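Local coordinates for tetrapyrrole methylase family protein (Chlorobaculum tepidum, PDB 3HH1) that probably catalyses, in its full-length form, the S-adenosyl-L-methionine-dependent 2'-O-methylation of a cytidine ribose in 16S rRNA, and is present here as its N-terminal domain, at residues T13-L18 with T40-I45; V58-F63 with G97-S102; E74-G79 with A107-V112. One frame throughout, in Å; residues are numbered along the deposited sequence.

Interaction 1 (T13-L18 with T40-I45); sequences TPLGNL and TRRTSI
Arg42 leaves helix 40-49 with CG opposite its backbone N (chi1 170°) and stays extended to NE, which carries its guanidinium across to Thr13 and Leu15 in the loop that follows strand 8-13. Leu15 also has CG trans to its own N (chi1 -171°), which, with the turn at chi2, sets CD2 over one face of that guanidinium. The methyl lies 3.7 Å above the plane, displaced toward the rim. Its nearest atom there is Arg42 NH2, 3.8 Å from Leu15 CD2. The apolar branch lies on the flat group and leaves the edge for polar partners.

At that edge, close to the plane, is the carbonyl of Thr13. Arg42 NH1 donates to Thr13 O over 3.0 Å, but the bond is weak, bent to 120° at the hydrogen. A water adds a second link. It accepts from Arg42 NE at 3.0 Å and donates to Pro14 O, also at 3.0 Å, and it lies 3.3 Å from Thr13 OG1. The direct bond and the water together use two different nitrogens, which should limit rotation of the guanidinium. Its stronger partner is Asp87, which forms a salt bridge with NH2. Thr13 OG1 is also hydrogen-bonded to the backbone O of Thr86, which ties Thr13 to neighbouring strand 82-87.

The arrangement joins the loop after an inner strand of the parallel sheet, 8-13, to helix 40-49, within the alpha/beta domain of the tetrapyrrole methylase family.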
loop_
_atom_site.group_PDB
_atom_site.type_symbol
_atom_site.label_atom_id
_atom_site.label_comp_id
_atom_site.label_asym_id
_atom_site.label_seq_id
_atom_site.Cartn_x
_atom_site.Cartn_y
_atom_site.Cartn_z
ATOM N N THR A 13 10.848 1.321 2.930
ATOM C CA THR A 13 12.179 1.882 3.137
ATOM C C THR A 13 12.077 3.380 3.341
ATOM O O THR A 13 11.367 4.038 2.616
ATOM C CB THR A 13 13.175 1.545 1.969
ATOM O OG1 THR A 13 12.678 2.029 0.722
ATOM C CG2 THR A 13 13.379 0.001 1.824
ATOM N N PRO A 14 12.771 3.917 4.356
ATOM C CA PRO A 14 12.740 5.379 4.630
ATOM C C PRO A 14 13.649 6.111 3.662
ATOM O O PRO A 14 14.539 5.489 3.064
ATOM C CB PRO A 14 13.316 5.471 6.035
ATOM C CG PRO A 14 14.318 4.342 6.077
ATOM C CD PRO A 14 13.674 3.205 5.273
ATOM N N LEU A 15 13.459 7.414 3.517
ATOM C CA LEU A 15 14.308 8.211 2.632
ATOM C C LEU A 15 15.706 8.436 3.245
ATOM O O LEU A 15 16.718 8.440 2.537
ATOM C CB LEU A 15 13.633 9.558 2.311
ATOM C CG LEU A 15 14.217 10.488 1.230
ATOM C CD1 LEU A 15 15.481 11.243 1.697
ATOM C CD2 LEU A 15 14.465 9.737 -0.072
ATOM N N GLY A 16 15.761 8.620 4.556
ATOM C CA GLY A 16 17.037 8.819 5.245
ATOM C C GLY A 16 17.127 7.884 6.429
ATOM O O GLY A 16 16.241 7.065 6.623
ATOM N N ASN A 17 18.193 8.011 7.221
ATOM C CA ASN A 17 18.395 7.160 8.390
ATOM C C ASN A 17 18.115 5.714 8.031
ATOM O O ASN A 17 17.425 4.995 8.754
ATOM C CB ASN A 17 17.507 7.584 9.547
ATOM C CG ASN A 17 18.032 8.793 10.257
ATOM O OD1 ASN A 17 19.176 9.211 10.036
ATOM N ND2 ASN A 17 17.201 9.382 11.122
ATOM N N LEU A 18 18.676 5.307 6.899
ATOM C CA LEU A 18 18.550 3.943 6.441
ATOM C C LEU A 18 19.056 2.931 7.463
ATOM O O LEU A 18 18.574 1.820 7.499
ATOM C CB LEU A 18 19.321 3.753 5.148
ATOM C CG LEU A 18 18.737 4.483 3.940
ATOM C CD1 LEU A 18 19.567 4.189 2.711
ATOM C CD2 LEU A 18 17.269 4.089 3.726
ATOM N N THR A 40 14.060 3.212 -9.484
ATOM C CA THR A 40 15.313 2.475 -9.542
ATOM C C THR A 40 16.493 3.259 -8.977
ATOM O O THR A 40 17.389 2.697 -8.357
ATOM C CB THR A 40 15.684 2.073 -10.971
ATOM O OG1 THR A 40 14.516 1.603 -11.664
ATOM C CG2 THR A 40 16.718 0.996 -10.928
ATOM N N ARG A 41 16.509 4.561 -9.223
ATOM C CA ARG A 41 17.602 5.392 -8.744
ATOM C C ARG A 41 17.678 5.405 -7.215
ATOM O O ARG A 41 18.731 5.195 -6.635
ATOM C CB ARG A 41 17.477 6.820 -9.306
ATOM C CG ARG A 41 18.797 7.426 -9.681
ATOM C CD ARG A 41 18.640 8.834 -10.298
ATOM N NE ARG A 41 18.145 8.799 -11.682
ATOM C CZ ARG A 41 17.800 9.874 -12.405
ATOM N NH1 ARG A 41 17.860 11.107 -11.901
ATOM N NH2 ARG A 41 17.366 9.708 -13.646
ATOM N N ARG A 42 16.546 5.625 -6.568
ATOM C CA ARG A 42 16.479 5.617 -5.123
ATOM C C ARG A 42 16.845 4.213 -4.586
ATOM O O ARG A 42 17.579 4.067 -3.579
ATOM C CB ARG A 42 15.078 6.074 -4.678
ATOM C CG ARG A 42 14.794 5.873 -3.192
ATOM C CD ARG A 42 13.553 6.645 -2.727
ATOM N NE ARG A 42 13.091 6.144 -1.426
ATOM C CZ ARG A 42 12.087 6.666 -0.716
ATOM N NH1 ARG A 42 11.743 6.110 0.445
ATOM N NH2 ARG A 42 11.432 7.734 -1.154
ATOM N N THR A 43 16.388 3.172 -5.279
ATOM C CA THR A 43 16.664 1.809 -4.817
ATOM C C THR A 43 18.159 1.461 -4.928
ATOM O O THR A 43 18.735 0.812 -4.040
ATOM C CB THR A 43 15.790 0.780 -5.566
ATOM O OG1 THR A 43 14.422 1.145 -5.359
ATOM C CG2 THR A 43 16.012 -0.662 -5.013
ATOM N N SER A 44 18.797 1.903 -6.004
ATOM C CA SER A 44 20.239 1.683 -6.139
ATOM C C SER A 44 21.023 2.352 -5.004
ATOM O O SER A 44 21.948 1.766 -4.483
ATOM C CB SER A 44 20.764 2.184 -7.494
ATOM O OG SER A 44 20.228 1.381 -8.522
ATOM N N ILE A 45 20.633 3.566 -4.640
ATOM C CA ILE A 45 21.260 4.258 -3.554
ATOM C C ILE A 45 21.140 3.460 -2.248
ATOM O O ILE A 45 22.125 3.290 -1.529
ATOM C CB ILE A 45 20.667 5.674 -3.370
ATOM C CG1 ILE A 45 21.073 6.566 -4.546
ATOM C CG2 ILE A 45 21.150 6.282 -2.080
ATOM C CD1 ILE A 45 20.293 7.878 -4.626
HETATM O O HOH W 1 14.866 4.447 0.240
#

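Interaction 2 (V58-F63 with G97-S102); sequences VSYHSF and GYTMAS
Tyr60 and Met100 run alongside each other pointing opposite ways, and their torsions explain where they touch. Tyr60 has CG anti to N (chi1 -177°), which sends the ring from the end of strand 57-59 toward helix 98-106. Met100, a selenomethionine here, bends at its end (chi3 -67°). The bend brings its methyl back beside the root of the ring. Met100 CE lies 3.9 Å from Tyr60 CB and 4.1 Å from Tyr60 CD1. Met100 SE is 5.3 Å from the centroid of the Tyr60 ring and 64° off its normal. It therefore approaches obliquely.

Gly97 CA lies over one face of the same ring, 4.3 Å from Tyr60 CD2. A side chain on Gly97 would be crowded by the Met100 methyl, so glycine suits the close packing. At the far end of the ring, Tyr60 OH stands 3.5 Å from Thr99 OG1, and the two side chains are roughly perpendicular. Thr99 OG1 is hydrogen-bonded to Pro96 O and to Tyr98 OH of the second subunit. Tyr60 OH has a weak hydrogen bond to Glu65 OE1.

Cutting Tyr60 back to an alanine here would probably leave a gap beside Gly97 CA and the Met100 methyl, and lose the weak link to Glu65. Met100 also packs on Val72 of helix 65-77.

This is the selenium form of a Met-aromatic contact. It packs the residue just after strand 57-59, outermost in this chain's parallel sheet, against the first turn of a helix in an alpha/beta domain.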
loop_
_atom_site.group_PDB
_atom_site.type_symbol
_atom_site.label_atom_id
_atom_site.label_comp_id
_atom_site.label_asym_id
_atom_site.label_seq_id
_atom_site.Cartn_x
_atom_site.Cartn_y
_atom_site.Cartn_z
ATOM N N VAL A 58 14.079 -5.442 -10.922
ATOM C CA VAL A 58 12.941 -5.374 -11.864
ATOM C C VAL A 58 12.332 -3.979 -11.729
ATOM O O VAL A 58 11.846 -3.623 -10.679
ATOM C CB VAL A 58 11.887 -6.438 -11.549
ATOM C CG1 VAL A 58 10.635 -6.267 -12.489
ATOM C CG2 VAL A 58 12.505 -7.851 -11.677
ATOM N N SER A 59 12.424 -3.159 -12.755
ATOM C CA SER A 59 12.013 -1.797 -12.625
ATOM C C SER A 59 10.621 -1.634 -13.247
ATOM O O SER A 59 10.393 -1.983 -14.397
ATOM C CB SER A 59 13.044 -0.876 -13.252
ATOM O OG SER A 59 12.964 -0.972 -14.639
ATOM N N TYR A 60 9.702 -1.136 -12.449
ATOM C CA TYR A 60 8.337 -0.921 -12.846
ATOM C C TYR A 60 8.137 0.440 -13.509
ATOM O O TYR A 60 8.459 1.456 -12.932
ATOM C CB TYR A 60 7.433 -1.043 -11.617
ATOM C CG TYR A 60 5.966 -0.912 -11.957
ATOM C CD1 TYR A 60 5.225 -2.038 -12.332
ATOM C CD2 TYR A 60 5.335 0.316 -11.954
ATOM C CE1 TYR A 60 3.884 -1.938 -12.687
ATOM C CE2 TYR A 60 3.978 0.431 -12.306
ATOM C CZ TYR A 60 3.263 -0.716 -12.661
ATOM O OH TYR A 60 1.937 -0.650 -13.009
ATOM N N HIS A 61 7.571 0.450 -14.714
ATOM C CA HIS A 61 7.172 1.697 -15.418
ATOM C C HIS A 61 5.731 1.491 -15.907
ATOM O O HIS A 61 5.401 0.404 -16.346
ATOM C CB HIS A 61 8.076 1.960 -16.632
ATOM C CG HIS A 61 9.545 1.838 -16.354
ATOM N ND1 HIS A 61 10.294 2.869 -15.816
ATOM C CD2 HIS A 61 10.411 0.817 -16.568
ATOM C CE1 HIS A 61 11.550 2.470 -15.686
ATOM N NE2 HIS A 61 11.645 1.227 -16.125
ATOM N N SER A 62 4.857 2.487 -15.851
ATOM C CA SER A 62 3.486 2.286 -16.381
ATOM C C SER A 62 3.388 1.610 -17.772
ATOM O O SER A 62 2.709 0.583 -17.931
ATOM C CB SER A 62 2.717 3.607 -16.420
ATOM O OG SER A 62 2.325 3.950 -15.106
ATOM N N PHE A 63 4.052 2.173 -18.776
ATOM C CA PHE A 63 3.911 1.662 -20.138
ATOM C C PHE A 63 4.337 0.201 -20.237
ATOM O O PHE A 63 3.787 -0.560 -21.039
ATOM C CB PHE A 63 4.688 2.557 -21.124
ATOM C CG PHE A 63 5.028 1.898 -22.448
ATOM C CD1 PHE A 63 4.082 1.795 -23.472
ATOM C CD2 PHE A 63 6.317 1.422 -22.679
ATOM C CE1 PHE A 63 4.422 1.198 -24.701
ATOM C CE2 PHE A 63 6.659 0.823 -23.898
ATOM C CZ PHE A 63 5.710 0.712 -24.913
ATOM N N GLY A 97 3.870 0.580 -7.860
ATOM C CA GLY A 97 4.425 -0.781 -7.858
ATOM C C GLY A 97 3.550 -1.808 -7.146
ATOM O O GLY A 97 3.729 -3.036 -7.302
ATOM N N TYR A 98 2.553 -1.344 -6.391
ATOM C CA TYR A 98 1.638 -2.277 -5.742
ATOM C C TYR A 98 0.908 -3.181 -6.749
ATOM O O TYR A 98 0.440 -4.248 -6.393
ATOM C CB TYR A 98 0.616 -1.549 -4.847
ATOM C CG TYR A 98 0.018 -2.504 -3.857
ATOM C CD1 TYR A 98 0.627 -2.724 -2.640
ATOM C CD2 TYR A 98 -1.131 -3.242 -4.175
ATOM C CE1 TYR A 98 0.098 -3.630 -1.755
ATOM C CE2 TYR A 98 -1.658 -4.146 -3.284
ATOM C CZ TYR A 98 -1.040 -4.317 -2.075
ATOM O OH TYR A 98 -1.551 -5.219 -1.164
ATOM N N THR A 99 0.826 -2.775 -8.009
ATOM C CA THR A 99 0.239 -3.633 -9.029
ATOM C C THR A 99 0.889 -5.006 -9.039
ATOM O O THR A 99 0.230 -6.010 -9.298
ATOM C CB THR A 99 0.345 -3.046 -10.371
ATOM O OG1 THR A 99 -0.088 -1.667 -10.297
ATOM C CG2 THR A 99 -0.593 -3.828 -11.336
HETATM N N MSE A 100 2.182 -5.053 -8.723
HETATM C CA MSE A 100 2.890 -6.319 -8.675
HETATM C C MSE A 100 2.458 -7.194 -7.519
HETATM O O MSE A 100 2.370 -8.416 -7.675
HETATM C CB MSE A 100 4.410 -6.080 -8.698
HETATM C CG MSE A 100 4.939 -5.579 -10.003
HETATM SE SE MSE A 100 6.848 -5.033 -9.906
HETATM C CE MSE A 100 6.678 -3.506 -8.747
ATOM N N ALA A 101 2.184 -6.605 -6.351
ATOM C CA ALA A 101 1.627 -7.328 -5.210
ATOM C C ALA A 101 0.204 -7.798 -5.459
ATOM O O ALA A 101 -0.170 -8.915 -5.111
ATOM C CB ALA A 101 1.695 -6.473 -3.934
ATOM N N SER A 102 -0.631 -6.963 -6.057
ATOM C CA SER A 102 -1.975 -7.398 -6.416
ATOM C C SER A 102 -1.946 -8.541 -7.451
ATOM O O SER A 102 -2.731 -9.489 -7.349
ATOM C CB SER A 102 -2.776 -6.207 -6.908
ATOM O OG SER A 102 -4.070 -6.604 -7.328
#

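Interaction 3 (E74-G79 with A107-V112); sequences ELLEEG and AGLPVV
Leu109 meets Leu76 and Glu77, near the end of helix 65-77, along most of its side chain. Its CB points toward the helix. CG is anti to the carbonyl carbon (chi1 -59°), and Leu109 CG comes within 4.2 Å of Glu77 OE2. From there the two branches part. Leu109 CD1 lies 3.7 Å from Leu76 CB and 3.8 Å from Leu76 CD1, with the two leucines set at a slant to each other. The same Leu109 CD1 is also 3.9 Å from Glu77 OE2. Leu109 CD2 shares that oxygen, at 4.0 Å from Glu77 OE2.

Glu77 reaches this place because its chain bends at chi2 (-76°), and the bent side chain runs roughly perpendicular to that of Leu109. A water lies between Glu77 and the backbone of Ala107. It donates to Ala107 O at 2.7 Å. Its link to Glu77 OE2 is modelled too short to trust.

Helices 65-77 and 98-106 both end in Schellman motifs, with Gly79 and Gly108 at positive phi. Leu76 also packs on Leu8, Val82 and Ala104, between the sheet and helix 98-106.

The chemistry is graded from inside to outside. Leucine packs on leucine in the buried part, where the grip rests on apolar packing. On the exposed side the carboxylate oxygen OE2 abuts both methyls, and the carboxylate probably stays near solvent.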
loop_
_atom_site.group_PDB
_atom_site.type_symbol
_atom_site.label_atom_id
_atom_site.label_comp_id
_atom_site.label_asym_id
_atom_site.label_seq_id
_atom_site.Cartn_x
_atom_site.Cartn_y
_atom_site.Cartn_z
ATOM N N GLU A 74 6.782 -14.772 -12.766
ATOM C CA GLU A 74 7.572 -15.904 -13.204
ATOM C C GLU A 74 8.577 -16.289 -12.153
ATOM O O GLU A 74 8.751 -17.487 -11.869
ATOM C CB GLU A 74 8.218 -15.640 -14.559
ATOM C CG GLU A 74 7.163 -15.652 -15.652
ATOM C CD GLU A 74 7.689 -15.372 -17.047
ATOM O OE1 GLU A 74 8.901 -15.132 -17.209
ATOM O OE2 GLU A 74 6.864 -15.371 -17.993
ATOM N N LEU A 75 9.252 -15.311 -11.554
ATOM C CA LEU A 75 10.249 -15.630 -10.527
ATOM C C LEU A 75 9.596 -16.303 -9.294
ATOM O O LEU A 75 10.106 -17.281 -8.779
ATOM C CB LEU A 75 10.988 -14.389 -10.136
ATOM C CG LEU A 75 12.389 -14.449 -9.525
ATOM C CD1 LEU A 75 13.282 -15.613 -10.016
ATOM C CD2 LEU A 75 13.043 -13.127 -9.776
ATOM N N LEU A 76 8.464 -15.784 -8.857
ATOM C CA LEU A 76 7.719 -16.366 -7.720
ATOM C C LEU A 76 7.240 -17.793 -8.026
ATOM O O LEU A 76 7.377 -18.711 -7.203
ATOM C CB LEU A 76 6.538 -15.471 -7.389
ATOM C CG LEU A 76 6.797 -14.087 -6.781
ATOM C CD1 LEU A 76 5.502 -13.282 -6.681
ATOM C CD2 LEU A 76 7.527 -14.191 -5.424
ATOM N N GLU A 77 6.726 -17.999 -9.232
ATOM C CA GLU A 77 6.287 -19.345 -9.623
ATOM C C GLU A 77 7.456 -20.334 -9.658
ATOM O O GLU A 77 7.277 -21.542 -9.418
ATOM C CB GLU A 77 5.637 -19.314 -10.998
ATOM C CG GLU A 77 4.341 -18.529 -11.093
ATOM C CD GLU A 77 3.158 -19.263 -10.512
ATOM O OE1 GLU A 77 3.318 -20.440 -10.135
ATOM O OE2 GLU A 77 2.045 -18.669 -10.439
ATOM N N GLU A 78 8.641 -19.842 -10.021
ATOM C CA GLU A 78 9.828 -20.655 -9.996
ATOM C C GLU A 78 10.430 -20.879 -8.600
ATOM O O GLU A 78 11.488 -21.504 -8.509
ATOM C CB GLU A 78 10.895 -20.077 -10.933
ATOM C CG GLU A 78 10.493 -20.063 -12.426
ATOM C CD GLU A 78 10.609 -21.408 -13.087
ATOM O OE1 GLU A 78 10.738 -22.432 -12.359
ATOM O OE2 GLU A 78 10.568 -21.450 -14.350
ATOM N N GLY A 79 9.782 -20.384 -7.545
ATOM C CA GLY A 79 10.193 -20.674 -6.167
ATOM C C GLY A 79 11.206 -19.692 -5.605
ATOM O O GLY A 79 11.784 -19.945 -4.576
ATOM N N ALA A 107 -2.538 -14.469 -8.542
ATOM C CA ALA A 107 -1.940 -15.716 -8.905
ATOM C C ALA A 107 -1.832 -16.719 -7.739
ATOM O O ALA A 107 -1.299 -17.809 -7.936
ATOM C CB ALA A 107 -0.586 -15.489 -9.531
ATOM N N GLY A 108 -2.371 -16.395 -6.562
ATOM C CA GLY A 108 -2.327 -17.319 -5.449
ATOM C C GLY A 108 -0.942 -17.424 -4.826
ATOM O O GLY A 108 -0.613 -18.436 -4.197
ATOM N N LEU A 109 -0.151 -16.365 -4.964
ATOM C CA LEU A 109 1.197 -16.331 -4.419
ATOM C C LEU A 109 1.227 -15.474 -3.149
ATOM O O LEU A 109 0.521 -14.483 -3.058
ATOM C CB LEU A 109 2.163 -15.791 -5.481
ATOM C CG LEU A 109 2.202 -16.604 -6.790
ATOM C CD1 LEU A 109 2.901 -15.779 -7.919
ATOM C CD2 LEU A 109 2.930 -17.920 -6.575
ATOM N N PRO A 110 2.055 -15.856 -2.171
ATOM C CA PRO A 110 2.082 -15.195 -0.870
ATOM C C PRO A 110 2.676 -13.792 -0.948
ATOM O O PRO A 110 3.651 -13.588 -1.671
ATOM C CB PRO A 110 2.983 -16.088 -0.021
ATOM C CG PRO A 110 3.435 -17.157 -0.820
ATOM C CD PRO A 110 2.881 -17.070 -2.194
ATOM N N VAL A 111 2.035 -12.839 -0.287
ATOM C CA VAL A 111 2.516 -11.453 -0.248
ATOM C C VAL A 111 2.633 -11.112 1.232
ATOM O O VAL A 111 1.635 -11.208 1.961
ATOM C CB VAL A 111 1.572 -10.476 -0.943
ATOM C CG1 VAL A 111 2.112 -9.031 -0.825
ATOM C CG2 VAL A 111 1.372 -10.892 -2.466
ATOM N N VAL A 112 3.844 -10.791 1.662
ATOM C CA VAL A 112 4.173 -10.664 3.076
ATOM C C VAL A 112 4.836 -9.343 3.373
ATOM O O VAL A 112 5.876 -9.012 2.793
ATOM C CB VAL A 112 5.119 -11.801 3.513
ATOM C CG1 VAL A 112 5.584 -11.611 5.005
ATOM C CG2 VAL A 112 4.433 -13.138 3.279
HETATM O O HOH W 2 0.142 -19.632 -9.311
#

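In the fold
From the N terminus, strand 8-13 leads into the loop of interaction 1. That contact closes on helix 40-49, around helix 23-31 and strand 34-37. It is complete before interaction 2 opens later, at strand 57-59, and the two touch through Thr40 and Ser59. Interaction 3 opens on helix 65-77 before interaction 2 has closed on helix 98-106, then closes at the approach to strand 111-114. Interactions 2 and 3 therefore cross, and they touch through Ala101 and Val111. Interaction 2 ties the end of strand 57-59 to helix 98-106, and interaction 3 ties helix 65-77 to the run into strand 111-114. Interactions 1 and 3 lie on opposite sides of the chain's centre, with centres about 25 Å apart.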